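Local coordinates for IroE protein (Escherichia coli, PDB 2GZS), which hydrolyses the trilactone siderophore enterobactin and its C-glucosylated forms, preferring the iron-free molecules and usually cutting the ring just once to leave linear trimers, at residues A[18-21]-A[22-26]; A[120-123]-A[124-128]; A[137-140]-A[141-144]. One frame throughout, in Å; residues are numbered along the deposited sequence.

Interaction 1 of 3, residues A[18-21]-A[22-26]; sequences FDSV and DGTRH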
loop_
_atom_site.group_PDB
_atom_site.type_symbol
_atom_site.label_atom_id
_atom_site.label_comp_id
_atom_site.label_asym_id
_atom_site.label_seq_id
_atom_site.Cartn_x
_atom_site.Cartn_y
_atom_site.Cartn_z
ATOM N N PHE A 18 -10.902 -10.020 -10.105
ATOM C CA PHE A 18 -11.453 -10.730 -8.955
ATOM C C PHE A 18 -12.759 -10.023 -8.571
ATOM O O PHE A 18 -12.929 -8.902 -8.991
ATOM C CB PHE A 18 -10.566 -10.749 -7.727
ATOM C CG PHE A 18 -9.190 -11.365 -7.889
ATOM C CD1 PHE A 18 -8.946 -12.629 -7.412
ATOM C CD2 PHE A 18 -8.166 -10.673 -8.550
ATOM C CE1 PHE A 18 -7.690 -13.171 -7.653
ATOM C CE2 PHE A 18 -6.905 -11.230 -8.763
ATOM C CZ PHE A 18 -6.661 -12.493 -8.287
ATOM N N ASP A 19 -13.628 -10.662 -7.794
ATOM C CA ASP A 19 -14.864 -10.039 -7.334
ATOM C C ASP A 19 -14.856 -10.075 -5.822
ATOM O O ASP A 19 -14.316 -11.035 -5.216
ATOM C CB ASP A 19 -16.108 -10.851 -7.752
ATOM C CG ASP A 19 -16.299 -10.793 -9.254
ATOM O OD1 ASP A 19 -15.973 -9.751 -9.855
ATOM O OD2 ASP A 19 -16.767 -11.801 -9.841
ATOM N N SER A 20 -15.490 -9.067 -5.200
ATOM C CA SER A 20 -15.727 -9.225 -3.768
ATOM C C SER A 20 -16.690 -10.394 -3.441
ATOM O O SER A 20 -17.454 -10.766 -4.314
ATOM C CB SER A 20 -16.324 -7.928 -3.200
ATOM O OG SER A 20 -17.550 -7.576 -3.792
ATOM N N VAL A 21 -16.593 -10.830 -2.156
ATOM C CA VAL A 21 -17.606 -11.873 -1.831
ATOM C C VAL A 21 -19.041 -11.407 -1.918
ATOM O O VAL A 21 -20.021 -12.133 -2.296
ATOM C CB VAL A 21 -17.390 -12.528 -0.463
ATOM C CG1 VAL A 21 -16.076 -13.315 -0.528
ATOM C CG2 VAL A 21 -17.381 -11.591 0.698
ATOM N N ASP A 22 -19.319 -10.104 -1.670
ATOM C CA ASP A 22 -20.704 -9.689 -1.818
ATOM C C ASP A 22 -21.144 -9.471 -3.244
ATOM O O ASP A 22 -22.320 -9.162 -3.429
ATOM C CB ASP A 22 -20.971 -8.474 -0.923
ATOM C CG ASP A 22 -20.341 -7.185 -1.391
ATOM O OD1 ASP A 22 -19.885 -7.059 -2.538
ATOM O OD2 ASP A 22 -20.286 -6.262 -0.546
ATOM N N GLY A 23 -20.215 -9.673 -4.194
ATOM C CA GLY A 23 -20.544 -9.532 -5.595
ATOM C C GLY A 23 -20.703 -8.140 -6.129
ATOM O O GLY A 23 -21.106 -7.898 -7.282
ATOM N N THR A 24 -20.440 -7.078 -5.363
ATOM C CA THR A 24 -20.775 -5.750 -5.818
ATOM C C THR A 24 -19.544 -4.889 -6.131
ATOM O O THR A 24 -19.761 -3.762 -6.638
ATOM C CB THR A 24 -21.542 -4.959 -4.751
ATOM O OG1 THR A 24 -20.709 -4.707 -3.617
ATOM C CG2 THR A 24 -22.770 -5.768 -4.285
ATOM N N ARG A 25 -18.364 -5.348 -5.796
ATOM C CA ARG A 25 -17.111 -4.649 -6.131
ATOM C C ARG A 25 -16.281 -5.607 -6.990
ATOM O O ARG A 25 -16.208 -6.811 -6.832
ATOM C CB ARG A 25 -16.333 -4.231 -4.876
ATOM C CG ARG A 25 -17.058 -3.128 -4.094
ATOM C CD ARG A 25 -16.503 -2.790 -2.753
ATOM N NE ARG A 25 -16.228 -3.945 -1.909
ATOM C CZ ARG A 25 -17.224 -4.658 -1.290
ATOM N NH1 ARG A 25 -18.498 -4.275 -1.427
ATOM N NH2 ARG A 25 -16.851 -5.697 -0.549
ATOM N N HIS A 26 -15.606 -5.020 -8.003
ATOM C CA HIS A 26 -14.970 -5.819 -9.068
ATOM C C HIS A 26 -13.548 -5.296 -9.264
ATOM O O HIS A 26 -13.426 -4.110 -9.590
ATOM C CB HIS A 26 -15.798 -5.682 -10.360
ATOM C CG HIS A 26 -17.253 -6.039 -10.096
ATOM N ND1 HIS A 26 -17.580 -7.366 -9.871
ATOM C CD2 HIS A 26 -18.354 -5.303 -9.931
ATOM C CE1 HIS A 26 -18.894 -7.408 -9.628
ATOM N NE2 HIS A 26 -19.370 -6.181 -9.662
#
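Ser20 lies over one face of the Arg25 guanidinium, its OG 3.8 Å above the plane and over the centre of the group, while Asp22 OD2 comes in at the edge. That edge contact is a salt bridge: Arg25 NH1 gives its hydrogen to the syn lone pair of Asp22 OD2 at 2.8 Å, close to the guanidinium plane. The His26 ring is met at its edge as well. Its ND1 donates to Asp19 OD1 over 2.9 Å in an almost straight bond (172°) that stays in the ring plane, yet reaches the oxygen from above the carboxylate, the two planes standing nearly perpendicular (89°). Asp19 and His26 form an antiparallel non-hydrogen-bonded pair, which brings both side chains out on one face of the hairpin. The loop beyond is a type I turn from Ser20 to Gly23, closed by Gly23 N to Ser20 O. With chi1 at 60°, Ser20 OG is held between its own N and carbonyl carbon and faces into the loop, where it donates to Asp22 OD1 (2.7 Å) and accepts from Arg25 N (3.1 Å). Asp22 OD1 takes two more hydrogens, from Thr24 OG1 at 2.7 Å and, as an Asx turn, from Thr24 N at 2.9 Å; with three donors on OD1 and Arg25 NH1 on OD2, the carboxylate is gripped at both oxygens, which would hold its rotation. Ser20 N to Arg25 O, 2.9 Å, closes the loop at its base. The whole is the hairpin connection between strands 11-19 and 26-34 at the edge of the sheet. Arg25 NE forms a further salt bridge with Asp93 of helix 87-93, while Phe18 and Val21 touch helix 117-132.

Interaction 2 of 3, residues A[120-123]-A[124-128]; sequences FRQL and LETRI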
loop_
_atom_site.group_PDB
_atom_site.type_symbol
_atom_site.label_atom_id
_atom_site.label_comp_id
_atom_site.label_asym_id
_atom_site.label_seq_id
_atom_site.Cartn_x
_atom_site.Cartn_y
_atom_site.Cartn_z
ATOM N N PHE A 120 -11.695 -6.909 2.825
ATOM C CA PHE A 120 -10.791 -6.642 1.686
ATOM C C PHE A 120 -9.434 -7.277 2.011
ATOM O O PHE A 120 -8.828 -7.849 1.071
ATOM C CB PHE A 120 -10.694 -5.135 1.485
ATOM C CG PHE A 120 -9.691 -4.775 0.368
ATOM C CD1 PHE A 120 -9.870 -5.235 -0.929
ATOM C CD2 PHE A 120 -8.586 -3.984 0.700
ATOM C CE1 PHE A 120 -8.945 -4.888 -1.930
ATOM C CE2 PHE A 120 -7.659 -3.696 -0.306
ATOM C CZ PHE A 120 -7.811 -4.158 -1.607
ATOM N N ARG A 121 -8.952 -7.218 3.226
ATOM C CA ARG A 121 -7.675 -7.861 3.571
ATOM C C ARG A 121 -7.809 -9.367 3.350
ATOM O O ARG A 121 -6.828 -9.954 2.883
ATOM C CB ARG A 121 -7.248 -7.517 4.986
ATOM C CG ARG A 121 -5.816 -8.060 5.257
ATOM C CD ARG A 121 -5.129 -7.295 6.414
ATOM N NE ARG A 121 -6.104 -7.001 7.412
ATOM C CZ ARG A 121 -6.690 -5.844 7.762
ATOM N NH1 ARG A 121 -7.594 -5.983 8.733
ATOM N NH2 ARG A 121 -6.461 -4.649 7.244
ATOM N N GLN A 122 -8.933 -10.007 3.688
ATOM C CA GLN A 122 -9.030 -11.462 3.434
ATOM C C GLN A 122 -8.968 -11.695 1.961
ATOM O O GLN A 122 -8.308 -12.644 1.491
ATOM C CB GLN A 122 -10.397 -11.912 4.015
ATOM C CG GLN A 122 -10.802 -13.311 3.545
ATOM C CD GLN A 122 -10.937 -14.294 4.696
ATOM O OE1 GLN A 122 -10.861 -15.511 4.470
ATOM N NE2 GLN A 122 -11.142 -13.676 5.866
ATOM N N LEU A 123 -9.618 -10.925 1.122
ATOM C CA LEU A 123 -9.562 -11.068 -0.320
ATOM C C LEU A 123 -8.097 -10.944 -0.764
ATOM O O LEU A 123 -7.541 -11.729 -1.567
ATOM C CB LEU A 123 -10.393 -9.989 -1.024
ATOM C CG LEU A 123 -10.091 -9.800 -2.499
ATOM C CD1 LEU A 123 -10.599 -11.008 -3.281
ATOM C CD2 LEU A 123 -10.759 -8.545 -3.062
ATOM N N LEU A 124 -7.431 -9.890 -0.290
ATOM C CA LEU A 124 -6.053 -9.588 -0.749
ATOM C C LEU A 124 -5.112 -10.689 -0.354
ATOM O O LEU A 124 -4.313 -11.120 -1.224
ATOM C CB LEU A 124 -5.660 -8.228 -0.148
ATOM C CG LEU A 124 -4.236 -7.731 -0.490
ATOM C CD1 LEU A 124 -4.082 -7.533 -1.997
ATOM C CD2 LEU A 124 -3.951 -6.454 0.288
ATOM N N GLU A 125 -5.124 -11.120 0.891
ATOM C CA GLU A 125 -4.103 -12.061 1.416
ATOM C C GLU A 125 -4.394 -13.510 1.061
ATOM O O GLU A 125 -3.419 -14.285 0.866
ATOM C CB GLU A 125 -3.972 -11.918 2.940
ATOM C CG GLU A 125 -3.495 -10.532 3.339
ATOM C CD GLU A 125 -3.170 -10.422 4.817
ATOM O OE1 GLU A 125 -3.279 -11.384 5.600
ATOM O OE2 GLU A 125 -2.780 -9.292 5.179
ATOM N N THR A 126 -5.668 -13.886 0.968
ATOM C CA THR A 126 -5.930 -15.315 0.703
ATOM C C THR A 126 -6.336 -15.608 -0.718
ATOM O O THR A 126 -6.389 -16.798 -1.103
ATOM C CB THR A 126 -7.055 -15.866 1.618
ATOM O OG1 THR A 126 -8.326 -15.412 1.158
ATOM C CG2 THR A 126 -6.869 -15.402 3.065
ATOM N N ARG A 127 -6.674 -14.611 -1.536
ATOM C CA ARG A 127 -7.136 -14.841 -2.913
ATOM C C ARG A 127 -6.215 -14.158 -3.924
ATOM O O ARG A 127 -5.653 -14.798 -4.839
ATOM C CB ARG A 127 -8.601 -14.418 -3.142
ATOM C CG ARG A 127 -9.540 -15.064 -2.112
ATOM C CD ARG A 127 -11.050 -14.776 -2.366
ATOM N NE ARG A 127 -11.618 -14.978 -1.016
ATOM C CZ ARG A 127 -12.362 -14.132 -0.288
ATOM N NH1 ARG A 127 -12.709 -12.970 -0.854
ATOM N NH2 ARG A 127 -12.692 -14.552 0.923
ATOM N N ILE A 128 -6.040 -12.832 -3.788
ATOM C CA ILE A 128 -5.248 -12.138 -4.809
ATOM C C ILE A 128 -3.774 -12.454 -4.677
ATOM O O ILE A 128 -3.128 -12.842 -5.697
ATOM C CB ILE A 128 -5.469 -10.616 -4.650
ATOM C CG1 ILE A 128 -6.933 -10.265 -4.831
ATOM C CG2 ILE A 128 -4.517 -9.874 -5.612
ATOM C CD1 ILE A 128 -7.158 -8.743 -4.802
#
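Arg121 and Glu125, one helical turn apart, run side by side and point the same way: Glu125 OE2 lies 3.3 Å from Arg121 CG, touching the aliphatic part of the arginine. Glu125 is extended beyond CG, whereas Arg121 bends at chi3 (38°) and carries its guanidinium off to Asp157 and Ser158; Glu125 OE2 is instead hydrogen-bonded to Ser162. Thr126 OG1, with chi1 at 76°, folds back onto Gln122 O (2.8 Å), which Thr126 N reaches from the opposite face of the carbonyl. Arg127 stretches from CG to NE across Leu123, laying one guanidinium face over the leucine backbone, with NH1 3.8 Å from Leu123 CD1. Ile128 CD1 packs against Leu123 CG at 3.9 Å. Leu123 O accepts from both Arg127 N (3.0 Å) and Ile128 N (2.9 Å), the latter marking a wider pi-type turn in helix 117-132. With an alanine here in place of Glu125 the carboxylate is gone, which is likely to leave Ser162 OG without this partner and the Arg121 methylenes without their neighbour. The charged ends of Arg121 and Glu125 thus find partners outside the turn, while within it the carbonyls of Gln122 and Leu123 each take two donors, beside the regular helix bonds.

Interaction 3 of 3, residues A[137-140]-A[141-144]; sequences NIDR and QRRG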
loop_
_atom_site.group_PDB
_atom_site.type_symbol
_atom_site.label_atom_id
_atom_site.label_comp_id
_atom_site.label_asym_id
_atom_site.label_seq_id
_atom_site.Cartn_x
_atom_site.Cartn_y
_atom_site.Cartn_z
ATOM N N ASN A 137 9.496 -16.155 -8.407
ATOM C CA ASN A 137 10.391 -16.250 -7.276
ATOM C C ASN A 137 10.302 -14.924 -6.476
ATOM O O ASN A 137 10.918 -13.959 -6.915
ATOM C CB ASN A 137 11.851 -16.495 -7.663
ATOM C CG ASN A 137 12.755 -16.726 -6.483
ATOM O OD1 ASN A 137 12.377 -17.046 -5.344
ATOM N ND2 ASN A 137 14.063 -16.577 -6.731
ATOM N N ILE A 138 9.551 -15.020 -5.389
ATOM C CA ILE A 138 9.292 -13.830 -4.561
ATOM C C ILE A 138 10.041 -13.953 -3.250
ATOM O O ILE A 138 9.995 -15.034 -2.644
ATOM C CB ILE A 138 7.783 -13.734 -4.285
ATOM C CG1 ILE A 138 6.959 -13.532 -5.544
ATOM C CG2 ILE A 138 7.574 -12.606 -3.249
ATOM C CD1 ILE A 138 7.376 -12.302 -6.325
ATOM N N ASP A 139 10.728 -12.889 -2.857
ATOM C CA ASP A 139 11.363 -12.847 -1.557
ATOM C C ASP A 139 10.314 -12.468 -0.502
ATOM O O ASP A 139 9.983 -11.264 -0.409
ATOM C CB ASP A 139 12.483 -11.829 -1.504
ATOM C CG ASP A 139 13.258 -11.923 -0.205
ATOM O OD1 ASP A 139 12.774 -12.495 0.782
ATOM O OD2 ASP A 139 14.392 -11.420 -0.169
ATOM N N ARG A 140 9.880 -13.481 0.189
ATOM C CA ARG A 140 8.701 -13.199 1.044
ATOM C C ARG A 140 9.048 -12.253 2.163
ATOM O O ARG A 140 8.201 -11.512 2.685
ATOM C CB ARG A 140 8.030 -14.486 1.543
ATOM C CG ARG A 140 7.269 -15.167 0.423
ATOM C CD ARG A 140 6.892 -16.585 0.834
ATOM N NE ARG A 140 6.002 -17.229 -0.131
ATOM C CZ ARG A 140 5.466 -18.439 0.085
ATOM N NH1 ARG A 140 5.767 -19.094 1.203
ATOM N NH2 ARG A 140 4.652 -18.982 -0.818
ATOM N N GLN A 141 10.309 -12.192 2.554
ATOM C CA GLN A 141 10.673 -11.247 3.628
ATOM C C GLN A 141 10.611 -9.817 3.144
ATOM O O GLN A 141 10.786 -8.914 3.963
ATOM C CB GLN A 141 12.069 -11.647 4.128
ATOM C CG GLN A 141 12.118 -13.080 4.680
ATOM C CD GLN A 141 13.404 -13.246 5.483
ATOM O OE1 GLN A 141 14.403 -13.787 5.005
ATOM N NE2 GLN A 141 13.334 -12.726 6.706
ATOM N N ARG A 142 10.425 -9.567 1.861
ATOM C CA ARG A 142 10.469 -8.284 1.210
ATOM C C ARG A 142 9.098 -8.030 0.566
ATOM O O ARG A 142 9.054 -7.411 -0.487
ATOM C CB ARG A 142 11.553 -8.217 0.128
ATOM C CG ARG A 142 12.984 -8.359 0.697
ATOM C CD ARG A 142 13.534 -6.998 1.057
ATOM N NE ARG A 142 14.248 -6.272 0.038
ATOM C CZ ARG A 142 15.132 -6.534 -0.900
ATOM N NH1 ARG A 142 15.616 -7.755 -1.119
ATOM N NH2 ARG A 142 15.579 -5.540 -1.683
ATOM N N ARG A 143 8.047 -8.529 1.174
ATOM C CA ARG A 143 6.674 -8.238 0.715
ATOM C C ARG A 143 6.152 -6.976 1.385
ATOM O O ARG A 143 6.141 -6.917 2.613
ATOM C CB ARG A 143 5.778 -9.432 1.038
ATOM C CG ARG A 143 4.384 -9.271 0.437
ATOM C CD ARG A 143 3.584 -10.480 0.790
ATOM N NE ARG A 143 3.821 -11.756 0.060
ATOM C CZ ARG A 143 3.931 -12.912 0.725
ATOM N NH1 ARG A 143 3.826 -13.075 2.047
ATOM N NH2 ARG A 143 4.132 -14.051 0.087
ATOM N N GLY A 144 5.757 -6.013 0.552
ATOM C CA GLY A 144 5.286 -4.724 1.155
ATOM C C GLY A 144 3.910 -4.393 0.613
ATOM O O GLY A 144 3.356 -4.927 -0.313
#
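Asp139 and Arg142 meet at the tight side of this corner, where Arg142 N donates to Asp139 O at 2.9 Å and closes a type I turn. A chi1 of -172° turns the Asp139 carboxylate away from its own N and over the turn. OD1 accepts from Gln141 N at 3.1 Å, the hydrogen arriving from above the carboxylate plane, and OD2 rests 3.5 Å from Arg142 CG. A second type I turn, from Arg140 to Arg143, overlaps the first, but its bond, Arg143 N to Arg140 O, is weak at 3.3 Å. Two charged groups are held more loosely. Arg142, bent at chi2 and chi3, brings NH1 only to 4.0 Å from Asp139 OD2, a long salt bridge with the two flat groups nearly perpendicular (87°). Arg140, on the exposed side, runs extended alongside Arg143, its CG 3.3 Å from Arg143 NH2. Their like charges come close, Arg140 NE lying 3.7 Å from Arg143 NH2. Arg143 itself is firmly held: a salt bridge from NH2 to Glu133 probably offsets the repulsion, NH1 bonds Tyr164 O, and the group makes a cation-pi contact with Tyr164. Two overlapping type I turns bend the chain sharply, a compact corner that leads from short strand 138-139 into strand 143-148, the central parallel strand of the alpha/beta-hydrolase sheet that runs up to the active-site Ser149.

Interactions 1 and 2 touch, their centres 12 Å apart: the hairpin lies against helix 117-132, with Val21 CG1 3.4 Å from Arg127 NH1 and Phe18 CZ 3.8 Å from Ile128 CA. Interaction 3 follows interaction 2 in the chain, with centres 16 Å and nearest atoms about 7 Å apart; interactions 1 and 3 reach the same sheet but lie 27 Å apart between centres. None belongs to the catalytic site of Ser149 and His247, where diisopropyl phosphonate is bound. The Phe120 side chain of interaction 2 is about 13 Å from that ligand, while interaction 3 opens the strand that leads to Ser149.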